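Local coordinates for FMN-binding protein (Syntrophomonas wolfei subsp. wolfei, PDB 3IN6), which binds flavin mononucleotide in a site shared by the two subunits of a dimer, its reaction, if any, not being established, at residues 62-67 with 129-134. Sequence-based numbering, arbitrary orientation.
Sequences CARFGA and LKNCLV. With FMN (flavin mononucleotide), chain C.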
loop_
_atom_site.group_PDB
_atom_site.type_symbol
_atom_site.label_atom_id
_atom_site.label_comp_id
_atom_site.label_asym_id
_atom_site.label_seq_id
_atom_site.Cartn_x
_atom_site.Cartn_y
_atom_site.Cartn_z
ATOM N N CYS A 62 14.064 -5.564 7.781
ATOM C CA CYS A 62 12.850 -5.207 8.444
ATOM C C CYS A 62 12.618 -6.109 9.653
ATOM O O CYS A 62 12.841 -7.335 9.578
ATOM C CB CYS A 62 11.795 -5.418 7.361
ATOM S SG CYS A 62 10.146 -5.613 7.830
ATOM N N ALA A 63 12.193 -5.503 10.760
ATOM C CA ALA A 63 11.886 -6.244 11.972
ATOM C C ALA A 63 10.492 -6.831 11.845
ATOM O O ALA A 63 9.545 -6.113 11.535
ATOM C CB ALA A 63 11.939 -5.339 13.178
ATOM N N ARG A 64 10.356 -8.129 12.063
ATOM C CA ARG A 64 9.039 -8.725 12.054
ATOM C C ARG A 64 8.635 -9.099 13.489
ATOM O O ARG A 64 9.191 -10.032 14.093
ATOM C CB ARG A 64 8.981 -9.911 11.103
ATOM C CG ARG A 64 7.566 -10.425 10.869
ATOM C CD ARG A 64 7.282 -11.565 11.791
ATOM N NE ARG A 64 5.869 -11.888 11.951
ATOM C CZ ARG A 64 5.436 -13.077 12.350
ATOM N NH1 ARG A 64 6.301 -14.053 12.592
ATOM N NH2 ARG A 64 4.138 -13.305 12.486
ATOM N N PHE A 65 7.701 -8.318 14.035
ATOM C CA PHE A 65 7.163 -8.546 15.374
ATOM C C PHE A 65 5.637 -8.747 15.364
ATOM O O PHE A 65 5.117 -9.472 16.208
ATOM C CB PHE A 65 7.607 -7.457 16.362
ATOM C CG PHE A 65 7.251 -6.051 15.956
ATOM C CD1 PHE A 65 8.108 -5.305 15.147
ATOM C CD2 PHE A 65 6.087 -5.444 16.435
ATOM C CE1 PHE A 65 7.790 -3.982 14.793
ATOM C CE2 PHE A 65 5.759 -4.124 16.084
ATOM C CZ PHE A 65 6.612 -3.396 15.263
ATOM N N GLY A 66 4.927 -8.106 14.430
ATOM C CA GLY A 66 3.490 -8.317 14.249
ATOM C C GLY A 66 3.351 -8.842 12.835
ATOM O O GLY A 66 3.953 -9.875 12.481
ATOM N N ALA A 67 2.542 -8.155 12.030
ATOM C CA ALA A 67 2.456 -8.429 10.605
ATOM C C ALA A 67 2.367 -9.907 10.216
ATOM O O ALA A 67 3.114 -10.353 9.354
ATOM C CB ALA A 67 3.673 -7.773 9.925
ATOM N N LEU A 129 11.216 -9.513 18.739
ATOM C CA LEU A 129 11.642 -9.656 17.356
ATOM C C LEU A 129 11.562 -11.136 16.965
ATOM O O LEU A 129 12.404 -11.951 17.373
ATOM C CB LEU A 129 13.075 -9.137 17.214
ATOM C CG LEU A 129 13.673 -8.978 15.823
ATOM C CD1 LEU A 129 12.924 -7.900 15.070
ATOM C CD2 LEU A 129 15.144 -8.620 15.931
ATOM N N LYS A 130 10.537 -11.481 16.186
ATOM C CA LYS A 130 10.326 -12.872 15.738
ATOM C C LYS A 130 11.183 -13.250 14.519
ATOM O O LYS A 130 11.595 -14.406 14.360
ATOM C CB LYS A 130 8.838 -13.115 15.444
ATOM C CG LYS A 130 7.951 -13.023 16.692
ATOM C CD LYS A 130 6.473 -13.282 16.400
ATOM C CE LYS A 130 5.903 -12.221 15.479
ATOM N NZ LYS A 130 4.413 -12.302 15.309
ATOM N N ASN A 131 11.430 -12.279 13.647
ATOM C CA ASN A 131 12.232 -12.509 12.462
ATOM C C ASN A 131 12.898 -11.225 12.001
ATOM O O ASN A 131 12.378 -10.120 12.213
ATOM C CB ASN A 131 11.383 -12.960 11.242
ATOM C CG ASN A 131 10.302 -13.988 11.573
ATOM O OD1 ASN A 131 9.240 -13.639 12.087
ATOM N ND2 ASN A 131 10.537 -15.245 11.193
ATOM N N CYS A 132 14.046 -11.383 11.358
ATOM C CA CYS A 132 14.641 -10.293 10.630
ATOM C C CYS A 132 14.378 -10.698 9.177
ATOM O O CYS A 132 14.804 -11.773 8.746
ATOM C CB CYS A 132 16.131 -10.151 10.891
ATOM S SG CYS A 132 16.797 -8.856 9.835
ATOM N N LEU A 133 13.616 -9.887 8.452
ATOM C CA LEU A 133 13.335 -10.180 7.068
ATOM C C LEU A 133 14.350 -9.435 6.219
ATOM O O LEU A 133 14.552 -8.234 6.401
ATOM C CB LEU A 133 11.907 -9.774 6.684
ATOM C CG LEU A 133 10.788 -10.444 7.476
ATOM C CD1 LEU A 133 9.463 -9.889 7.006
ATOM C CD2 LEU A 133 10.848 -11.974 7.359
ATOM N N VAL A 134 14.995 -10.149 5.300
ATOM C CA VAL A 134 15.991 -9.530 4.446
ATOM C C VAL A 134 15.431 -9.473 3.047
ATOM O O VAL A 134 15.088 -10.518 2.481
ATOM C CB VAL A 134 17.322 -10.314 4.469
ATOM C CG1 VAL A 134 18.387 -9.566 3.676
ATOM C CG2 VAL A 134 17.780 -10.548 5.933
HETATM N N1 FMN C . 4.822 -4.602 12.431
HETATM C C2 FMN C . 5.997 -5.245 12.081
HETATM O O2 FMN C . 6.062 -6.478 12.108
HETATM N N3 FMN C . 7.104 -4.495 11.701
HETATM C C4 FMN C . 7.050 -3.108 11.677
HETATM O O4 FMN C . 8.062 -2.471 11.337
HETATM C C4A FMN C . 5.861 -2.460 12.049
HETATM N N5 FMN C . 5.769 -1.072 12.047
HETATM C C5A FMN C . 4.594 -0.421 12.405
HETATM C C6 FMN C . 4.541 0.980 12.377
HETATM C C7 FMN C . 3.367 1.643 12.742
HETATM C C7M FMN C . 3.336 3.141 12.707
HETATM C C8 FMN C . 2.232 0.913 13.122
HETATM C C8M FMN C . 0.951 1.609 13.504
HETATM C C9 FMN C . 2.284 -0.488 13.139
HETATM C C9A FMN C . 3.471 -1.169 12.785
HETATM N N10 FMN C . 3.554 -2.570 12.787
HETATM C C10 FMN C . 4.743 -3.212 12.429
HETATM C "C1'" FMN C . 2.373 -3.418 13.205
HETATM C "C2'" FMN C . 1.588 -3.982 12.020
HETATM O "O2'" FMN C . 1.192 -2.947 11.147
HETATM C "C3'" FMN C . 0.382 -4.765 12.553
HETATM O "O3'" FMN C . 0.854 -5.950 13.164
HETATM C "C4'" FMN C . -0.661 -5.103 11.483
HETATM O "O4'" FMN C . -1.838 -5.580 12.098
HETATM C "C5'" FMN C . -0.176 -6.167 10.512
HETATM O "O5'" FMN C . -1.151 -6.370 9.519
HETATM P P FMN C . -1.323 -7.789 8.762
HETATM O O1P FMN C . -1.896 -8.831 9.684
HETATM O O2P FMN C . -0.003 -8.315 8.220
HETATM O O3P FMN C . -2.324 -7.498 7.694
#
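Cys62 and Arg64 pair with Leu133 and Asn131 as antiparallel hydrogen-bonded pairs, and the ladder ends in a classic beta bulge. The bulge rests on Arg64 O, which accepts from two donors: Lys130 N at 2.9 Å and Asn131 N, the latter on a lone pair. Two residues back along the strand, Leu133 N reaches Cys62 O with an N-H...O angle of 168°.

Among polar side chains, Arg64 NE bonds Gly66 O at 2.8 Å, tying the guanidinium to the turn after its strand. Asn131 OD1 lies at the guanidinium edge near NH1, though its position is less sure, while Asn131 ND2 is held by Asp105. Lys130, bent at chi3 (-64°), brings NZ over one guanidinium face; Asp68, in a salt bridge with Arg64 NH2, probably offsets this meeting of like charges.

Apolar contact is tight where Leu129 CD1 meets Ala63 CB at 3.3 Å, beside Ile115 of helix 110-120.

The same strand and the turn after it present backbone groups to the flavin. Ala63 O accepts a hydrogen bond from FMN N3, Phe65 N and Gly66 N converge on FMN O2, and one face of the Phe65 ring lies against the pyrimidine part, with CE1 3.2 Å from FMN N3.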